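Local coordinates for glutamic acid/alanine-rich protein (Trypanosoma congolense, PDB 2Y44) that probably forms part of the surface coat of the parasite, on which it displays an elongated, mostly helical ectodomain, at residues 6-11 against 97-102; 12-17 against 135-140; 16-21 against 127-132; 20-25 against 86-91; 42-47 against 66-71. All coordinates share one frame; numbering follows the deposited sequence.

Contact 1: residues 6-11 against 97-102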
# COMPACT_ATOMS: atom_id res chain seq x y z
N GLN A 6 22.64 -4.66 -11.13
CA GLN A 6 21.31 -4.71 -11.70
C GLN A 6 20.30 -5.18 -10.67
O GLN A 6 19.16 -4.72 -10.61
CB GLN A 6 21.27 -5.66 -12.88
CG GLN A 6 21.92 -5.10 -14.16
CD GLN A 6 21.10 -3.99 -14.86
OE1 GLN A 6 20.36 -3.22 -14.22
NE2 GLN A 6 21.21 -3.92 -16.19
N THR A 7 20.75 -6.07 -9.79
CA THR A 7 19.86 -6.57 -8.73
C THR A 7 19.59 -5.49 -7.66
O THR A 7 18.47 -5.33 -7.18
CB THR A 7 20.44 -7.92 -8.16
OG1 THR A 7 20.53 -8.86 -9.23
CG2 THR A 7 19.58 -8.49 -7.10
N MET A 8 20.61 -4.68 -7.36
CA MET A 8 20.48 -3.55 -6.45
C MET A 8 19.56 -2.52 -7.11
O MET A 8 18.78 -1.86 -6.42
CB MET A 8 21.85 -2.93 -6.18
CG MET A 8 21.80 -1.63 -5.36
SD MET A 8 23.33 -1.21 -4.50
CE MET A 8 24.55 -2.12 -5.52
N CYS A 9 19.68 -2.38 -8.43
CA CYS A 9 18.80 -1.49 -9.18
C CYS A 9 17.32 -1.88 -9.02
O CYS A 9 16.48 -1.02 -8.79
CB CYS A 9 19.16 -1.49 -10.67
SG CYS A 9 18.00 -0.45 -11.55
N ASP A 10 17.01 -3.18 -9.13
CA ASP A 10 15.66 -3.64 -8.92
C ASP A 10 15.16 -3.28 -7.53
O ASP A 10 14.02 -2.85 -7.37
CB ASP A 10 15.58 -5.15 -9.17
CG ASP A 10 15.89 -5.52 -10.62
OD1 ASP A 10 15.85 -4.65 -11.52
OD2 ASP A 10 16.06 -6.75 -10.89
N VAL A 11 16.02 -3.46 -6.51
CA VAL A 11 15.61 -3.05 -5.17
C VAL A 11 15.34 -1.53 -5.15
O VAL A 11 14.33 -1.09 -4.64
CB VAL A 11 16.69 -3.42 -4.14
CG1 VAL A 11 16.48 -2.71 -2.80
CG2 VAL A 11 16.62 -4.92 -3.91
N GLU A 97 17.71 6.96 -0.09
CA GLU A 97 18.87 7.84 -0.23
C GLU A 97 20.17 7.03 -0.32
O GLU A 97 21.04 7.27 -1.18
CB GLU A 97 18.91 8.82 0.94
CG GLU A 97 17.75 9.82 0.89
CD GLU A 97 17.82 10.92 1.96
OE1 GLU A 97 18.60 10.78 2.93
OE2 GLU A 97 17.05 11.91 1.84
N THR A 98 20.32 6.09 0.61
CA THR A 98 21.47 5.22 0.65
C THR A 98 21.66 4.39 -0.63
O THR A 98 22.80 4.26 -1.13
CB THR A 98 21.38 4.29 1.90
OG1 THR A 98 21.46 5.12 3.07
CG2 THR A 98 22.52 3.29 1.90
N THR A 99 20.58 3.76 -1.11
CA THR A 99 20.66 2.93 -2.27
C THR A 99 20.96 3.79 -3.49
O THR A 99 21.77 3.42 -4.34
CB THR A 99 19.34 2.13 -2.44
OG1 THR A 99 19.14 1.36 -1.25
CG2 THR A 99 19.40 1.19 -3.66
N ASP A 100 20.27 4.93 -3.60
CA ASP A 100 20.51 5.80 -4.76
C ASP A 100 21.98 6.23 -4.78
O ASP A 100 22.60 6.37 -5.85
CB ASP A 100 19.62 7.06 -4.71
CG ASP A 100 18.17 6.79 -5.06
OD1 ASP A 100 17.85 5.69 -5.52
OD2 ASP A 100 17.32 7.70 -4.87
N GLU A 101 22.51 6.51 -3.61
CA GLU A 101 23.88 7.02 -3.53
C GLU A 101 24.86 5.93 -3.93
O GLU A 101 25.81 6.19 -4.69
CB GLU A 101 24.21 7.56 -2.15
CG GLU A 101 25.68 7.96 -1.98
CD GLU A 101 26.09 9.17 -2.82
OE1 GLU A 101 25.21 9.90 -3.37
OE2 GLU A 101 27.31 9.42 -2.91
N SER A 102 24.60 4.70 -3.48
CA SER A 102 25.43 3.57 -3.94
C SER A 102 25.47 3.48 -5.46
O SER A 102 26.54 3.24 -6.06
CB SER A 102 24.95 2.24 -3.34
OG SER A 102 25.19 2.21 -1.94

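Contact 2: residues 12-17 against 135-140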
# COMPACT_ATOMS: atom_id res chain seq x y z
N ALA A 12 16.27 -0.74 -5.70
CA ALA A 12 16.09 0.71 -5.69
C ALA A 12 14.77 1.13 -6.36
O ALA A 12 14.07 1.98 -5.84
CB ALA A 12 17.27 1.39 -6.35
N ARG A 13 14.43 0.50 -7.48
CA ARG A 13 13.15 0.83 -8.19
C ARG A 13 11.92 0.49 -7.36
O ARG A 13 10.91 1.22 -7.37
CB ARG A 13 13.09 0.11 -9.55
CG ARG A 13 14.14 0.64 -10.54
CD ARG A 13 13.48 0.93 -11.87
NE ARG A 13 14.33 1.66 -12.82
CZ ARG A 13 15.11 1.07 -13.72
NH1 ARG A 13 15.22 -0.26 -13.76
NH2 ARG A 13 15.74 1.82 -14.62
N GLN A 14 11.99 -0.64 -6.65
CA GLN A 14 10.96 -0.99 -5.66
C GLN A 14 10.82 0.05 -4.56
O GLN A 14 9.73 0.53 -4.28
CB GLN A 14 11.20 -2.40 -5.08
CG GLN A 14 11.21 -3.51 -6.13
CD GLN A 14 9.81 -3.86 -6.65
OE1 GLN A 14 9.58 -3.95 -7.87
NE2 GLN A 14 8.89 -4.08 -5.74
N LEU A 15 11.94 0.39 -3.90
CA LEU A 15 11.94 1.43 -2.89
C LEU A 15 11.39 2.77 -3.42
O LEU A 15 10.58 3.43 -2.77
CB LEU A 15 13.35 1.61 -2.32
CG LEU A 15 13.92 0.43 -1.53
CD1 LEU A 15 15.38 0.69 -1.18
CD2 LEU A 15 13.08 0.09 -0.29
N ARG A 16 11.86 3.20 -4.58
CA ARG A 16 11.36 4.45 -5.16
C ARG A 16 9.85 4.46 -5.45
O ARG A 16 9.24 5.53 -5.58
CB ARG A 16 12.13 4.77 -6.46
CG ARG A 16 13.59 4.98 -6.22
CD ARG A 16 14.32 4.95 -7.55
NE ARG A 16 15.77 4.99 -7.41
CZ ARG A 16 16.61 4.69 -8.41
NH1 ARG A 16 16.12 4.26 -9.59
NH2 ARG A 16 17.92 4.73 -8.21
N ALA A 17 9.24 3.28 -5.48
CA ALA A 17 7.83 3.17 -5.84
C ALA A 17 6.92 3.23 -4.61
O ALA A 17 5.72 3.31 -4.76
CB ALA A 17 7.56 1.90 -6.65
N GLU A 135 9.41 -8.02 -1.68
CA GLU A 135 10.12 -9.13 -1.03
C GLU A 135 11.03 -9.87 -2.01
O GLU A 135 12.15 -10.28 -1.67
CB GLU A 135 9.10 -10.11 -0.41
CG GLU A 135 9.76 -11.22 0.38
CD GLU A 135 8.73 -11.98 1.22
OE1 GLU A 135 7.88 -12.68 0.63
OE2 GLU A 135 8.77 -11.86 2.45
N SER A 136 10.54 -10.12 -3.22
CA SER A 136 11.33 -10.83 -4.20
C SER A 136 12.62 -10.09 -4.52
O SER A 136 13.71 -10.69 -4.58
CB SER A 136 10.52 -11.03 -5.46
OG SER A 136 9.46 -11.93 -5.18
N ALA A 137 12.50 -8.77 -4.66
CA ALA A 137 13.65 -7.93 -5.00
C ALA A 137 14.72 -8.02 -3.90
O ALA A 137 15.92 -8.14 -4.18
CB ALA A 137 13.22 -6.45 -5.23
N PHE A 138 14.31 -7.96 -2.64
CA PHE A 138 15.29 -8.07 -1.56
C PHE A 138 15.87 -9.47 -1.48
O PHE A 138 17.05 -9.62 -1.20
CB PHE A 138 14.67 -7.66 -0.21
CG PHE A 138 14.71 -6.18 0.03
CD1 PHE A 138 15.81 -5.61 0.65
CD2 PHE A 138 13.68 -5.37 -0.37
CE1 PHE A 138 15.91 -4.24 0.86
CE2 PHE A 138 13.75 -3.98 -0.14
CZ PHE A 138 14.85 -3.43 0.48
N ASP A 139 15.02 -10.51 -1.63
CA ASP A 139 15.52 -11.93 -1.70
C ASP A 139 16.63 -12.07 -2.76
O ASP A 139 17.64 -12.75 -2.56
CB ASP A 139 14.38 -12.91 -2.06
CG ASP A 139 13.49 -13.28 -0.86
OD1 ASP A 139 13.82 -12.91 0.28
OD2 ASP A 139 12.47 -13.96 -1.10
N ALA A 140 16.42 -11.47 -3.93
CA ALA A 140 17.35 -11.60 -5.04
C ALA A 140 18.68 -10.97 -4.69
O ALA A 140 19.73 -11.56 -4.94
CB ALA A 140 16.77 -10.95 -6.32

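Contact 3: residues 16-21 against 127-132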
# COMPACT_ATOMS: atom_id res chain seq x y z
N ARG A 16 11.86 3.20 -4.58
CA ARG A 16 11.36 4.45 -5.16
C ARG A 16 9.85 4.46 -5.45
O ARG A 16 9.24 5.53 -5.58
CB ARG A 16 12.13 4.77 -6.46
CG ARG A 16 13.59 4.98 -6.22
CD ARG A 16 14.32 4.95 -7.55
NE ARG A 16 15.77 4.99 -7.41
CZ ARG A 16 16.61 4.69 -8.41
NH1 ARG A 16 16.12 4.26 -9.59
NH2 ARG A 16 17.92 4.73 -8.21
N ALA A 17 9.24 3.28 -5.48
CA ALA A 17 7.83 3.17 -5.84
C ALA A 17 6.92 3.23 -4.61
O ALA A 17 5.72 3.31 -4.76
CB ALA A 17 7.56 1.90 -6.65
N LEU A 18 7.50 3.20 -3.39
CA LEU A 18 6.67 3.03 -2.19
C LEU A 18 5.79 4.25 -1.90
O LEU A 18 4.67 4.10 -1.45
CB LEU A 18 7.50 2.70 -0.95
CG LEU A 18 8.32 1.41 -0.92
CD1 LEU A 18 9.30 1.41 0.26
CD2 LEU A 18 7.41 0.21 -0.92
N GLU A 19 6.32 5.46 -2.07
CA GLU A 19 5.47 6.66 -1.84
C GLU A 19 4.21 6.65 -2.76
O GLU A 19 3.08 6.83 -2.30
CB GLU A 19 6.29 7.96 -2.05
CG GLU A 19 5.60 9.19 -1.52
CD GLU A 19 6.55 10.36 -1.34
OE1 GLU A 19 7.70 10.32 -1.87
OE2 GLU A 19 6.12 11.34 -0.70
N THR A 20 4.41 6.34 -4.03
CA THR A 20 3.30 6.28 -4.96
C THR A 20 2.35 5.15 -4.59
O THR A 20 1.15 5.35 -4.60
CB THR A 20 3.80 6.15 -6.38
OG1 THR A 20 4.44 7.37 -6.74
CG2 THR A 20 2.64 5.90 -7.34
N ALA A 21 2.89 3.99 -4.26
CA ALA A 21 2.04 2.89 -3.77
C ALA A 21 1.22 3.25 -2.52
O ALA A 21 0.06 2.86 -2.38
CB ALA A 21 2.88 1.63 -3.53
N ALA A 127 6.79 -0.04 -11.46
CA ALA A 127 5.34 0.14 -11.43
C ALA A 127 4.71 -0.95 -10.57
O ALA A 127 5.24 -2.06 -10.47
CB ALA A 127 4.76 0.11 -12.84
N GLU A 128 3.61 -0.62 -9.90
CA GLU A 128 2.75 -1.63 -9.29
C GLU A 128 3.50 -2.48 -8.28
O GLU A 128 3.44 -3.72 -8.32
CB GLU A 128 2.14 -2.54 -10.36
CG GLU A 128 1.14 -1.84 -11.29
CD GLU A 128 0.34 -2.83 -12.09
OE1 GLU A 128 0.22 -3.99 -11.64
OE2 GLU A 128 -0.16 -2.46 -13.18
N VAL A 129 4.23 -1.81 -7.39
CA VAL A 129 5.02 -2.48 -6.35
C VAL A 129 4.03 -3.09 -5.36
O VAL A 129 3.02 -2.47 -5.01
CB VAL A 129 5.97 -1.46 -5.64
CG1 VAL A 129 5.19 -0.23 -5.23
CG2 VAL A 129 6.64 -2.06 -4.41
N THR A 130 4.27 -4.34 -4.98
CA THR A 130 3.48 -5.01 -3.98
C THR A 130 4.39 -5.59 -2.89
O THR A 130 5.62 -5.64 -3.05
CB THR A 130 2.70 -6.17 -4.59
OG1 THR A 130 3.62 -7.10 -5.16
CG2 THR A 130 1.78 -5.69 -5.72
N SER A 131 3.82 -6.03 -1.79
CA SER A 131 4.67 -6.67 -0.79
C SER A 131 5.41 -7.86 -1.42
O SER A 131 6.54 -8.18 -1.04
CB SER A 131 3.84 -7.09 0.42
OG SER A 131 2.82 -7.99 -0.01
N LYS A 132 4.78 -8.54 -2.36
CA LYS A 132 5.43 -9.68 -3.03
C LYS A 132 6.60 -9.23 -3.94
O LYS A 132 7.67 -9.81 -3.89
CB LYS A 132 4.43 -10.47 -3.89
CG LYS A 132 5.05 -11.72 -4.49
CD LYS A 132 4.25 -12.24 -5.69
CE LYS A 132 3.31 -13.36 -5.28
NZ LYS A 132 2.37 -13.70 -6.39

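Contact 4: residues 20-25 against 86-91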
# COMPACT_ATOMS: atom_id res chain seq x y z
N THR A 20 4.41 6.34 -4.03
CA THR A 20 3.30 6.28 -4.96
C THR A 20 2.35 5.15 -4.59
O THR A 20 1.15 5.35 -4.60
CB THR A 20 3.80 6.15 -6.38
OG1 THR A 20 4.44 7.37 -6.74
CG2 THR A 20 2.64 5.90 -7.34
N ALA A 21 2.89 3.99 -4.26
CA ALA A 21 2.04 2.89 -3.77
C ALA A 21 1.22 3.25 -2.52
O ALA A 21 0.06 2.86 -2.38
CB ALA A 21 2.88 1.63 -3.53
N SER A 22 1.85 3.95 -1.56
CA SER A 22 1.18 4.38 -0.33
C SER A 22 0.07 5.34 -0.69
O SER A 22 -1.04 5.23 -0.20
CB SER A 22 2.18 5.09 0.61
OG SER A 22 3.16 4.16 1.04
N GLN A 23 0.37 6.31 -1.53
CA GLN A 23 -0.67 7.29 -1.82
C GLN A 23 -1.84 6.62 -2.53
O GLN A 23 -2.98 7.01 -2.31
CB GLN A 23 -0.09 8.43 -2.66
CG GLN A 23 0.89 9.28 -1.89
CD GLN A 23 1.91 9.94 -2.83
OE1 GLN A 23 1.96 9.63 -4.02
NE2 GLN A 23 2.76 10.81 -2.27
N SER A 24 -1.53 5.66 -3.41
CA SER A 24 -2.53 4.90 -4.14
C SER A 24 -3.40 4.10 -3.18
O SER A 24 -4.62 4.10 -3.32
CB SER A 24 -1.86 3.95 -5.15
OG SER A 24 -2.82 3.14 -5.83
N ALA A 25 -2.78 3.47 -2.18
CA ALA A 25 -3.54 2.67 -1.22
C ALA A 25 -4.47 3.56 -0.42
O ALA A 25 -5.64 3.22 -0.22
CB ALA A 25 -2.60 1.84 -0.30
N ALA A 86 2.25 6.99 5.91
CA ALA A 86 3.27 7.97 6.35
C ALA A 86 4.41 7.22 7.10
O ALA A 86 5.59 7.61 6.99
CB ALA A 86 2.67 9.02 7.21
N ASP A 87 4.07 6.17 7.84
CA ASP A 87 5.12 5.37 8.50
C ASP A 87 6.03 4.75 7.44
O ASP A 87 7.27 4.74 7.56
CB ASP A 87 4.52 4.22 9.32
CG ASP A 87 3.81 4.66 10.61
OD1 ASP A 87 3.91 5.82 11.04
OD2 ASP A 87 3.13 3.79 11.20
N LEU A 88 5.43 4.18 6.40
CA LEU A 88 6.24 3.47 5.42
C LEU A 88 7.12 4.43 4.59
O LEU A 88 8.30 4.18 4.35
CB LEU A 88 5.32 2.66 4.48
CG LEU A 88 6.01 2.01 3.29
CD1 LEU A 88 7.05 0.97 3.78
CD2 LEU A 88 4.98 1.32 2.38
N THR A 89 6.55 5.57 4.23
CA THR A 89 7.33 6.61 3.55
C THR A 89 8.51 7.09 4.41
O THR A 89 9.65 7.21 3.90
CB THR A 89 6.42 7.78 3.07
OG1 THR A 89 5.83 8.41 4.19
CG2 THR A 89 5.31 7.28 2.16
N ALA A 90 8.27 7.28 5.71
CA ALA A 90 9.32 7.68 6.67
C ALA A 90 10.40 6.61 6.82
O ALA A 90 11.59 6.91 6.98
CB ALA A 90 8.70 7.97 8.06
N ALA A 91 9.95 5.36 6.93
CA ALA A 91 10.87 4.25 7.11
C ALA A 91 11.81 4.08 5.94
O ALA A 91 12.92 3.52 6.11
CB ALA A 91 10.09 2.95 7.36

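Contact 5: residues 42-47 against 66-71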
# COMPACT_ATOMS: atom_id res chain seq x y z
N ARG A 42 -28.02 6.32 1.97
CA ARG A 42 -29.17 5.76 1.27
C ARG A 42 -30.05 4.95 2.23
O ARG A 42 -31.28 5.09 2.21
CB ARG A 42 -28.77 4.94 0.03
CG ARG A 42 -28.29 5.84 -1.16
CD ARG A 42 -28.13 5.02 -2.46
NE ARG A 42 -27.14 3.96 -2.32
CZ ARG A 42 -25.82 4.14 -2.48
NH1 ARG A 42 -25.34 5.30 -2.87
NH2 ARG A 42 -25.00 3.11 -2.35
N ALA A 43 -29.43 4.16 3.10
CA ALA A 43 -30.16 3.29 4.00
C ALA A 43 -30.86 4.15 5.06
O ALA A 43 -31.96 3.82 5.49
CB ALA A 43 -29.16 2.24 4.68
N GLU A 44 -30.24 5.26 5.48
CA GLU A 44 -30.84 6.11 6.54
C GLU A 44 -32.04 6.90 5.99
O GLU A 44 -33.06 7.02 6.66
CB GLU A 44 -29.81 7.06 7.18
CG GLU A 44 -28.57 6.36 7.81
CD GLU A 44 -28.85 5.58 9.08
OE1 GLU A 44 -29.96 5.69 9.60
OE2 GLU A 44 -27.96 4.81 9.56
N LYS A 45 -31.94 7.34 4.74
CA LYS A 45 -33.09 7.91 4.03
C LYS A 45 -34.22 6.91 3.88
O LYS A 45 -35.40 7.25 4.11
CB LYS A 45 -32.65 8.45 2.66
CG LYS A 45 -31.78 9.67 2.81
CD LYS A 45 -31.35 10.20 1.42
CE LYS A 45 -32.41 10.07 0.34
NZ LYS A 45 -31.94 10.85 -0.89
N ALA A 46 -33.87 5.66 3.58
CA ALA A 46 -34.86 4.60 3.45
C ALA A 46 -35.63 4.39 4.77
O ALA A 46 -36.85 4.15 4.75
CB ALA A 46 -34.21 3.30 2.97
N VAL A 47 -34.95 4.52 5.90
CA VAL A 47 -35.61 4.46 7.22
C VAL A 47 -36.63 5.57 7.41
O VAL A 47 -37.75 5.34 7.83
CB VAL A 47 -34.60 4.56 8.40
CG1 VAL A 47 -35.38 4.76 9.71
CG2 VAL A 47 -33.71 3.32 8.44
N ARG A 66 -26.80 -1.92 9.95
CA ARG A 66 -25.69 -2.65 9.30
C ARG A 66 -24.85 -1.78 8.40
O ARG A 66 -23.62 -1.85 8.42
CB ARG A 66 -26.21 -3.81 8.50
CG ARG A 66 -26.66 -4.93 9.37
CD ARG A 66 -26.74 -6.20 8.55
NE ARG A 66 -26.78 -7.34 9.45
CZ ARG A 66 -25.72 -8.06 9.80
NH1 ARG A 66 -24.52 -7.83 9.28
NH2 ARG A 66 -25.87 -9.06 10.65
N ALA A 67 -25.52 -0.94 7.62
CA ALA A 67 -24.82 -0.09 6.66
C ALA A 67 -23.99 0.94 7.39
O ALA A 67 -22.89 1.23 6.97
CB ALA A 67 -25.81 0.62 5.73
N ALA A 68 -24.55 1.51 8.46
CA ALA A 68 -23.86 2.49 9.28
C ALA A 68 -22.63 1.90 9.97
O ALA A 68 -21.60 2.58 10.05
CB ALA A 68 -24.79 3.09 10.35
N ALA A 69 -22.79 0.72 10.55
CA ALA A 69 -21.64 0.05 11.19
C ALA A 69 -20.52 -0.21 10.17
O ALA A 69 -19.33 -0.04 10.48
CB ALA A 69 -22.11 -1.27 11.84
N ALA A 70 -20.90 -0.60 8.94
CA ALA A 70 -19.92 -0.85 7.90
C ALA A 70 -19.21 0.41 7.46
O ALA A 70 -18.02 0.39 7.27
CB ALA A 70 -20.55 -1.57 6.69
N ALA A 71 -19.93 1.54 7.36
CA ALA A 71 -19.30 2.82 7.03
C ALA A 71 -18.36 3.28 8.13
O ALA A 71 -17.29 3.81 7.84
CB ALA A 71 -20.40 3.88 6.80

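Contact 1: residues 6-11 against 97-102
Met8 lays its side chain against the methyl of Thr99, CG lying 4.1 Å from Thr99 CG2, and then runs on until its sulfur reaches the next turn, where SD stands 4.0 Å from CB of Ser102. Met8 and Thr99 slide past each other in opposite directions instead of meeting end on. With CG of Met8 anti to its own backbone nitrogen (chi1 174°), the chain is carried out from helix 2-16, and the bend at the last torsion turns the methyl group at its end.

Thr99 divides its branches by polarity. CG2 faces helix 2-16 and also packs on Ala12, while OG1 is hydrogen-bonded to the carbonyl of Ala95 in its own helix; the threonine touches Leu15 as well. No hydrogen bond spans the two segments, so the join rests on van der Waals contact. One residue further along, Cys9 points its side chain away from helix 57-107 and forms the disulfide with Cys122, tying the same short helix to a different part of the chain. Packing of single residues spaced three apart, such as Thr99 and Ser102, against a neighbouring helix is the usual pattern of an alpha-helical bundle, met here near its surface.

Contact 2: residues 12-17 against 135-140
Apolar contact carries the whole of this meeting, and its larger partners are Leu15 and Phe138. One methyl of the leucine, CD2, comes up to the rim of the phenylalanine ring, near the ring plane, at 4.0 Å from CZ, with CE2 almost as close. The side chains cross at about a right angle, and the methyl touches the ring's edge. Val11 and Ile152 also touch Phe138. Both residues of the pair have CG beside the backbone nitrogen, and although neither CB aims straight across the gap, the ends of both side chains draw closer to the opposite helix.

A second apolar pair lies alongside: the methyl of Ala137 meets the aliphatic part of Gln14, with CB 3.7 Å from CG. Here the small side chain lets the backbones approach, the CA atoms of Gln14 and Ala137 being 7.5 Å apart.

Helix 2-16 and helix 131-144 thus pack as neighbours in a helical bundle, and Leu15 and Phe138 belong to its buried interior. Phe159 of helix 149-183 touches both of them, while Ile96 and Thr99 of helix 57-107 reach Leu15.

Polar interactions are directed outside the pair of segments. The chain of Gln14 bends at its second torsion (chi2 -75°), which takes the amide aside from Ala137, and NE2 is hydrogen-bonded to OG of Ser133. Arg16 sends its guanidinium another way, forming a salt bridge with Asp100 and hydrogen bonds to the carbonyls of Cys122 and Gly124.

Contact 3: residues 16-21 against 127-132
Val129 inserts one methyl, CG1, between two alanines four residues apart, standing 3.5 Å from CB of Ala17 and 3.4 Å from CB of Ala21. Both separations are shorter than usual for carbon pairs, so the fit is tight. The valine conformation explains it: CG1 takes the crowded position between the backbone nitrogen and the carbonyl carbon (chi1 49°), and from there it is thrust at the alanines. The other methyl, CG2, lies anti to the nitrogen and turns to Leu18, whose CD2 it meets at 4.2 Å.

Leu18 approaches less directly. Its CB does not aim at the opposite segment, but the end of the side chain comes nearer and brings CD2 up to the valine. The alanines have no rotatable branch, and each points its CB toward the segment of Val129.

In that segment, Val129 sits in the non-helical lead-in to helix 131-144. Thr130 occupies the N-cap: its OG1 caps a backbone nitrogen just beyond residue 132, while OG of Ser133 bonds back to the nitrogen of Thr130, a pairing consistent with a capping box. Leu163 of helix 149-183 also touches Val129.

No hydrogen bond links the two segments. The chemistry is purely hydrocarbon, which implies that shape complementarity, with one branched side chain set against two small ones, is what fits the lead-in to helix 131-144 onto residues 17-21.

Contact 4: residues 20-25 against 86-91
Ser22 meets two residues of helix 57-107 with its hydroxymethyl group, and the tighter approach is that of OG to CD2 of Leu88, at 3.6 Å. A small polar residue here occupies a buried place against two methyl groups. Its oxygen is nevertheless satisfied, because OG lies beside its own backbone nitrogen (chi1 -65°) and is hydrogen-bonded to the carbonyl of Leu18, one turn earlier.

These are long helices packed side by side in a helical bundle, and Leu166 of helix 149-183 completes the buried side by touching both Ser22 and Leu88. The CA atoms of Ser22 and Thr89, the nearest across the two segments, are 7.6 Å apart.

Thr89 supplies the looser half of the contact. Its CG2 covers the hydroxymethyl group from 4.0 Å at OG of Ser22 and 4.1 Å at CB of the same serine, while OG1 goes back to its own helix, where the carbonyl of Ala85 receives a hydrogen bond from it. Beyond the threonine lies the solvent side, with Gln23 exposed: the end of its side chain comes nearer to the other helix than its CB does, yet NE2 of Gln23 stays 6.2 Å from CG2 of Thr89.

Contact 5: residues 42-47 against 66-71
Two helical segments approach most closely at Ala43 and Ala67, whose CA atoms are 6.9 Å apart, a spacing that the absence of longer side chains permits. The two methyls face each other directly, CB of Ala43 lying 3.9 Å from CB of Ala67 in ordinary van der Waals contact. Both are buried, and each is overlaid by further small residues: Ala43 also touches Ala64, and Ala67 touches Ala183 of helix 149-183.

At the margin of this alanine pair, Glu44 reaches over to Ala68. Its CB is not aimed across the gap, but CG lies beside the backbone nitrogen and the chain folds at the second torsion (chi2 -70°), bringing the carboxylate nearer to helix 57-107. OE2 then stands 3.7 Å from CB of Ala68, a contact between a carboxylate oxygen and a methyl group with no hydrogen bond across the segments. The acidic end of Glu44 thus lies at the rim of the contact, and the residue also touches Ala64. Ala68 is touched from the same partner helix by Lys40 as well.

Segment 42-47 lies in a region predicted to form a coiled coil, and the arrangement agrees with that: alanines on helix 18-53 and helix 57-107 pack at short range beside helix 149-183, as in a slender, alanine-rich helical bundle.

In the fold
Contacts 1 to 4 form a connected series running from near one end of the elongated molecule to its middle, while contact 5 lies far along helices 18-53 and 57-107, on the other side of the chain's centre from contact 1. Contacts 1 and 2 have centres about 9 Å apart and share helix 2-16; they also touch where Val11 CG2 packs 3.3 Å from Ala137 O. Contacts 2 and 3, with centres again about 9 Å apart, meet where Gln14 touches Val129, and contacts 3 and 4, equally spaced, through Leu18 against Leu88. The centre of contact 5 is about 31 Å from that of contact 4 and 49 Å from that of contact 1; it joins the same two helices as contact 4.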